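Long-range contacts in pumilio homology domain family member 4 (Saccharomyces cerevisiae, PDB 3BWT), which binds mRNA through its single-stranded RNA-binding Pumilio homology domain and takes part in regulating gene expression: residues A[286-291]-A[325-330]; A[239-244]-A[276-281]. All blocks are in the same frame, centred on the assembly; numbering follows the deposited sequence.

Contact 1 of 2, residues A[286-291]-A[325-330]; sequences YVLQTA and KRIIGM
Gln289 and Ile327 bring the two backbones together, their CA atoms 5.8 Å apart, where helix 284-298 meets the end of helix 322-328. The contact illustrates how a helical-repeat domain is finished: the first helix belongs to the eighth Pumilio repeat of the PUF alpha-solenoid, and a short helix near the C terminus covers its flank. Asn285, Tyr286 and Gln289 match the pattern by which PUF repeats read a base, so this helix is probably part of the RNA-facing surface. Deep in the contact, Ile327 sends CD1 against Gln289 CB at 3.8 Å and against Leu288 CG at 4.1 Å. Leu278 and Leu279 of helix 256-279 continue this apolar layer behind Leu288. Nearer the surface the packing turns polar and flat. The guanidinium of Arg326 stacks flat on the Tyr286 ring, centres 4.3 Å apart and planes inclined by 16°, with Tyr286 CE1 over the guanidinium centre. A bend of the arginine chain at chi3 (-49°) turns the group over the ring. Between these layers runs Gln289, its CG anti to the backbone N and the chain extended beyond, so that the amide reaches the opposite segment. OE1 is modelled implausibly close to Arg326 CD, which leaves the exact setting of the amide doubtful. Replacing Met330 by an alanine removes SD and CG, which is likely to leave Gln289 NE2 without this acceptor and open a gap beside Gln289 CG. As modelled, Gln289 NE2 donates a weak hydrogen bond to Met330 SD, 3.2 Å long with an N-H...S angle of 145°.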
# COMPACT_ATOMS: atom_id res chain seq x y z
N TYR A 286 23.61 -4.56 -10.39
CA TYR A 286 22.57 -5.51 -9.97
C TYR A 286 21.63 -5.87 -11.10
O TYR A 286 21.20 -7.01 -11.21
CB TYR A 286 21.73 -4.94 -8.83
CG TYR A 286 22.51 -4.69 -7.58
CD1 TYR A 286 22.79 -5.72 -6.70
CD2 TYR A 286 22.97 -3.41 -7.27
CE1 TYR A 286 23.52 -5.49 -5.54
CE2 TYR A 286 23.69 -3.17 -6.12
CZ TYR A 286 23.97 -4.22 -5.26
OH TYR A 286 24.69 -3.99 -4.11
N VAL A 287 21.28 -4.87 -11.91
CA VAL A 287 20.45 -5.06 -13.09
C VAL A 287 21.16 -5.97 -14.08
O VAL A 287 20.56 -6.84 -14.70
CB VAL A 287 20.18 -3.72 -13.76
CG1 VAL A 287 19.40 -3.90 -15.06
CG2 VAL A 287 19.43 -2.81 -12.79
N LEU A 288 22.46 -5.74 -14.23
CA LEU A 288 23.28 -6.57 -15.10
C LEU A 288 23.26 -8.01 -14.60
O LEU A 288 23.18 -8.94 -15.39
CB LEU A 288 24.72 -6.06 -15.13
CG LEU A 288 25.62 -6.84 -16.08
CD1 LEU A 288 24.89 -7.08 -17.39
CD2 LEU A 288 26.96 -6.14 -16.30
N GLN A 289 23.35 -8.16 -13.28
CA GLN A 289 23.38 -9.48 -12.68
C GLN A 289 22.03 -10.16 -12.84
O GLN A 289 21.95 -11.37 -13.00
CB GLN A 289 23.75 -9.41 -11.21
CG GLN A 289 23.87 -10.76 -10.55
CD GLN A 289 24.30 -10.67 -9.11
OE1 GLN A 289 24.50 -9.58 -8.58
NE2 GLN A 289 24.44 -11.82 -8.45
N THR A 290 20.98 -9.37 -12.78
CA THR A 290 19.65 -9.89 -13.03
C THR A 290 19.56 -10.37 -14.47
O THR A 290 19.01 -11.44 -14.73
CB THR A 290 18.57 -8.84 -12.77
OG1 THR A 290 18.41 -8.70 -11.36
CG2 THR A 290 17.25 -9.29 -13.35
N ALA A 291 20.11 -9.59 -15.39
CA ALA A 291 20.05 -9.89 -16.81
C ALA A 291 20.69 -11.24 -17.11
O ALA A 291 20.13 -12.05 -17.85
CB ALA A 291 20.72 -8.80 -17.61
N LYS A 325 33.21 -9.15 -8.49
CA LYS A 325 33.06 -10.56 -8.10
C LYS A 325 31.62 -11.06 -8.23
O LYS A 325 31.39 -12.26 -8.36
CB LYS A 325 33.55 -10.78 -6.66
CG LYS A 325 35.06 -10.82 -6.47
CD LYS A 325 35.38 -11.03 -5.00
CE LYS A 325 36.74 -10.46 -4.62
NZ LYS A 325 36.78 -10.04 -3.18
N ARG A 326 30.66 -10.15 -8.18
CA ARG A 326 29.26 -10.52 -8.25
C ARG A 326 28.92 -11.03 -9.65
O ARG A 326 28.30 -12.08 -9.81
CB ARG A 326 28.38 -9.32 -7.92
CG ARG A 326 27.09 -9.67 -7.22
CD ARG A 326 26.00 -8.64 -7.47
NE ARG A 326 26.45 -7.27 -7.26
CZ ARG A 326 26.88 -6.80 -6.09
NH1 ARG A 326 26.93 -7.59 -5.03
NH2 ARG A 326 27.27 -5.53 -5.99
N ILE A 327 29.34 -10.26 -10.65
CA ILE A 327 29.08 -10.60 -12.04
C ILE A 327 29.88 -11.82 -12.48
O ILE A 327 29.41 -12.62 -13.28
CB ILE A 327 29.43 -9.42 -12.96
CG1 ILE A 327 28.64 -8.17 -12.55
CG2 ILE A 327 29.14 -9.78 -14.41
CD1 ILE A 327 27.14 -8.33 -12.62
N ILE A 328 31.09 -11.94 -11.95
CA ILE A 328 31.93 -13.10 -12.22
C ILE A 328 31.17 -14.37 -11.84
O ILE A 328 31.32 -15.43 -12.47
CB ILE A 328 33.25 -13.01 -11.43
CG1 ILE A 328 34.08 -11.83 -11.93
CG2 ILE A 328 34.04 -14.29 -11.54
CD1 ILE A 328 35.35 -11.58 -11.13
N GLY A 329 30.33 -14.25 -10.82
CA GLY A 329 29.57 -15.37 -10.31
C GLY A 329 28.47 -15.79 -11.25
O GLY A 329 27.96 -16.91 -11.17
N MET A 330 28.09 -14.89 -12.15
CA MET A 330 26.96 -15.15 -13.03
C MET A 330 27.43 -15.65 -14.39
O MET A 330 26.62 -15.85 -15.29
CB MET A 330 26.14 -13.86 -13.23
CG MET A 330 25.83 -13.10 -11.95
SD MET A 330 24.87 -14.06 -10.76
CE MET A 330 23.63 -14.77 -11.84

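Contact 2 of 2, residues A[239-244]-A[276-281]; sequences LSIHKF and QSLLND
One methyl of Leu278 is the centre of the buried, apolar part of this contact: its CD1 rests 3.9 Å from Ile241 CG2 and equally near Ser240 CB. With chi1 at 70°, Ile241 holds CG1 between its own backbone N and carbonyl carbon, which sets CG2 beside the N and brings it to the leucine. Ser240 contributes its carbon to this layer, while its hydroxyl bonds back to Ala236 O within its own helix. Val287 packs on Ser240 and Leu288 on Leu278, so helix 284-298 borders the layer. The arrangement is that of neighbouring repeats in an alpha-solenoid: 239-244 lies in Pumilio 7 and 276-281 in Pumilio 8, and each leaves the end of one helix and enters the turn that leads to the next. The turns are built alike. His242 ND1 accepts Phe244 N at 3.1 Å, with the donor tilted 28° out of the imidazole plane, and also takes Gly245 N; Asp281 OD2 likewise receives Tyr283 N and Gly284 N, capping the start of helix 284-298. On the solvent side, where Ile241 and Asp281 are both partly exposed, the packing is just as close but pairs hydrocarbon with a carboxylate. Here the backbones come nearest, with Ile241 CA and Asp281 CA 6.3 Å apart. Exposed Lys243 starts out away from 276-281 and touches Tyr283. The Asp281 side chain crosses that of Ile241 at about a right angle, its carboxylate carbon CG 3.6 Å from Ile241 CB, and the two meet by van der Waals contact alone. Since OD2 already grips two backbone N-H groups, the carboxylate is fixed in place although it lies against hydrocarbon.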
# COMPACT_ATOMS: atom_id res chain seq x y z
N LEU A 239 17.72 4.08 -17.53
CA LEU A 239 16.98 3.75 -16.33
C LEU A 239 17.66 2.67 -15.51
O LEU A 239 17.41 2.53 -14.31
CB LEU A 239 15.57 3.29 -16.69
CG LEU A 239 14.73 4.28 -17.49
CD1 LEU A 239 13.49 3.61 -18.05
CD2 LEU A 239 14.35 5.48 -16.63
N SER A 240 18.53 1.89 -16.15
CA SER A 240 19.23 0.82 -15.46
C SER A 240 20.27 1.36 -14.48
O SER A 240 20.71 0.66 -13.56
CB SER A 240 19.89 -0.14 -16.44
OG SER A 240 18.95 -1.07 -16.93
N ILE A 241 20.68 2.61 -14.69
CA ILE A 241 21.70 3.22 -13.83
C ILE A 241 21.10 4.32 -12.98
O ILE A 241 21.80 5.22 -12.51
CB ILE A 241 22.88 3.76 -14.66
CG1 ILE A 241 22.43 4.98 -15.47
CG2 ILE A 241 23.40 2.66 -15.59
CD1 ILE A 241 23.51 5.56 -16.33
N HIS A 242 19.79 4.23 -12.78
CA HIS A 242 19.04 5.18 -11.98
C HIS A 242 18.60 4.54 -10.68
O HIS A 242 18.11 3.41 -10.67
CB HIS A 242 17.83 5.67 -12.76
CG HIS A 242 17.17 6.87 -12.15
ND1 HIS A 242 16.22 6.76 -11.16
CD2 HIS A 242 17.33 8.19 -12.39
CE1 HIS A 242 15.82 7.97 -10.80
NE2 HIS A 242 16.48 8.86 -11.53
N LYS A 243 18.81 5.24 -9.57
CA LYS A 243 18.45 4.76 -8.23
C LYS A 243 17.08 4.07 -8.18
O LYS A 243 16.90 3.02 -7.56
CB LYS A 243 18.44 5.91 -7.23
CG LYS A 243 19.79 6.55 -6.92
CD LYS A 243 19.67 7.67 -5.90
CE LYS A 243 21.04 8.31 -5.63
NZ LYS A 243 20.93 9.42 -4.63
N PHE A 244 16.10 4.69 -8.83
CA PHE A 244 14.72 4.22 -8.74
C PHE A 244 14.22 3.62 -10.04
O PHE A 244 13.48 2.64 -10.02
CB PHE A 244 13.82 5.35 -8.26
CG PHE A 244 14.27 5.94 -6.96
CD1 PHE A 244 14.53 5.11 -5.88
CD2 PHE A 244 14.47 7.29 -6.83
CE1 PHE A 244 14.96 5.62 -4.69
CE2 PHE A 244 14.89 7.82 -5.63
CZ PHE A 244 15.15 6.98 -4.56
N GLN A 276 29.11 -2.05 -20.18
CA GLN A 276 30.22 -1.63 -19.34
C GLN A 276 29.74 -0.59 -18.34
O GLN A 276 30.23 -0.51 -17.20
CB GLN A 276 31.36 -1.06 -20.18
CG GLN A 276 32.68 -0.96 -19.43
CD GLN A 276 33.66 -0.00 -20.07
OE1 GLN A 276 34.82 0.08 -19.66
NE2 GLN A 276 33.20 0.74 -21.07
N SER A 277 28.79 0.23 -18.77
CA SER A 277 28.17 1.20 -17.88
C SER A 277 27.45 0.49 -16.74
O SER A 277 27.59 0.87 -15.57
CB SER A 277 27.22 2.11 -18.65
OG SER A 277 27.94 2.88 -19.60
N LEU A 278 26.70 -0.56 -17.07
CA LEU A 278 26.03 -1.35 -16.04
C LEU A 278 27.03 -2.02 -15.10
O LEU A 278 26.94 -1.87 -13.88
CB LEU A 278 25.13 -2.41 -16.67
CG LEU A 278 23.68 -2.07 -16.99
CD1 LEU A 278 23.55 -0.68 -17.56
CD2 LEU A 278 23.14 -3.11 -17.95
N LEU A 279 27.96 -2.76 -15.67
CA LEU A 279 28.97 -3.44 -14.87
C LEU A 279 29.57 -2.49 -13.83
O LEU A 279 29.93 -2.92 -12.74
CB LEU A 279 30.09 -3.97 -15.76
CG LEU A 279 31.32 -4.52 -15.02
CD1 LEU A 279 30.91 -5.68 -14.13
CD2 LEU A 279 32.39 -4.97 -16.00
N ASN A 280 29.65 -1.21 -14.18
CA ASN A 280 30.42 -0.24 -13.39
C ASN A 280 29.59 0.73 -12.56
O ASN A 280 30.11 1.64 -11.92
CB ASN A 280 31.38 0.53 -14.29
CG ASN A 280 32.73 -0.14 -14.39
OD1 ASN A 280 33.42 -0.33 -13.38
ND2 ASN A 280 33.12 -0.51 -15.61
N ASP A 281 28.28 0.51 -12.55
CA ASP A 281 27.38 1.41 -11.86
C ASP A 281 26.90 0.83 -10.53
O ASP A 281 26.70 -0.38 -10.39
CB ASP A 281 26.19 1.74 -12.76
CG ASP A 281 25.33 2.82 -12.17
OD1 ASP A 281 25.70 4.00 -12.30
OD2 ASP A 281 24.29 2.48 -11.57

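The two contacts, their centres about 12 Å apart, meet along Val287 and Leu288 of helix 284-298, and through Ile327 on Leu279. Both are partly buried, with two buried residues each, but they work at different levels of the solenoid. Contact 2 joins Pumilio 7 to Pumilio 8 through helix ends and the turns beyond them; His242 and Asp281 cap the next helices, while the serine hydroxyls bond back within their own helices. Contact 1 lays a C-terminal helix along helix 284-298 and buries more surface, 352 against 201 Å², with a flat guanidinium-ring stack over its aliphatic layer. Helix 284-298, capped by Asp281 in contact 2, supplies one side of contact 1.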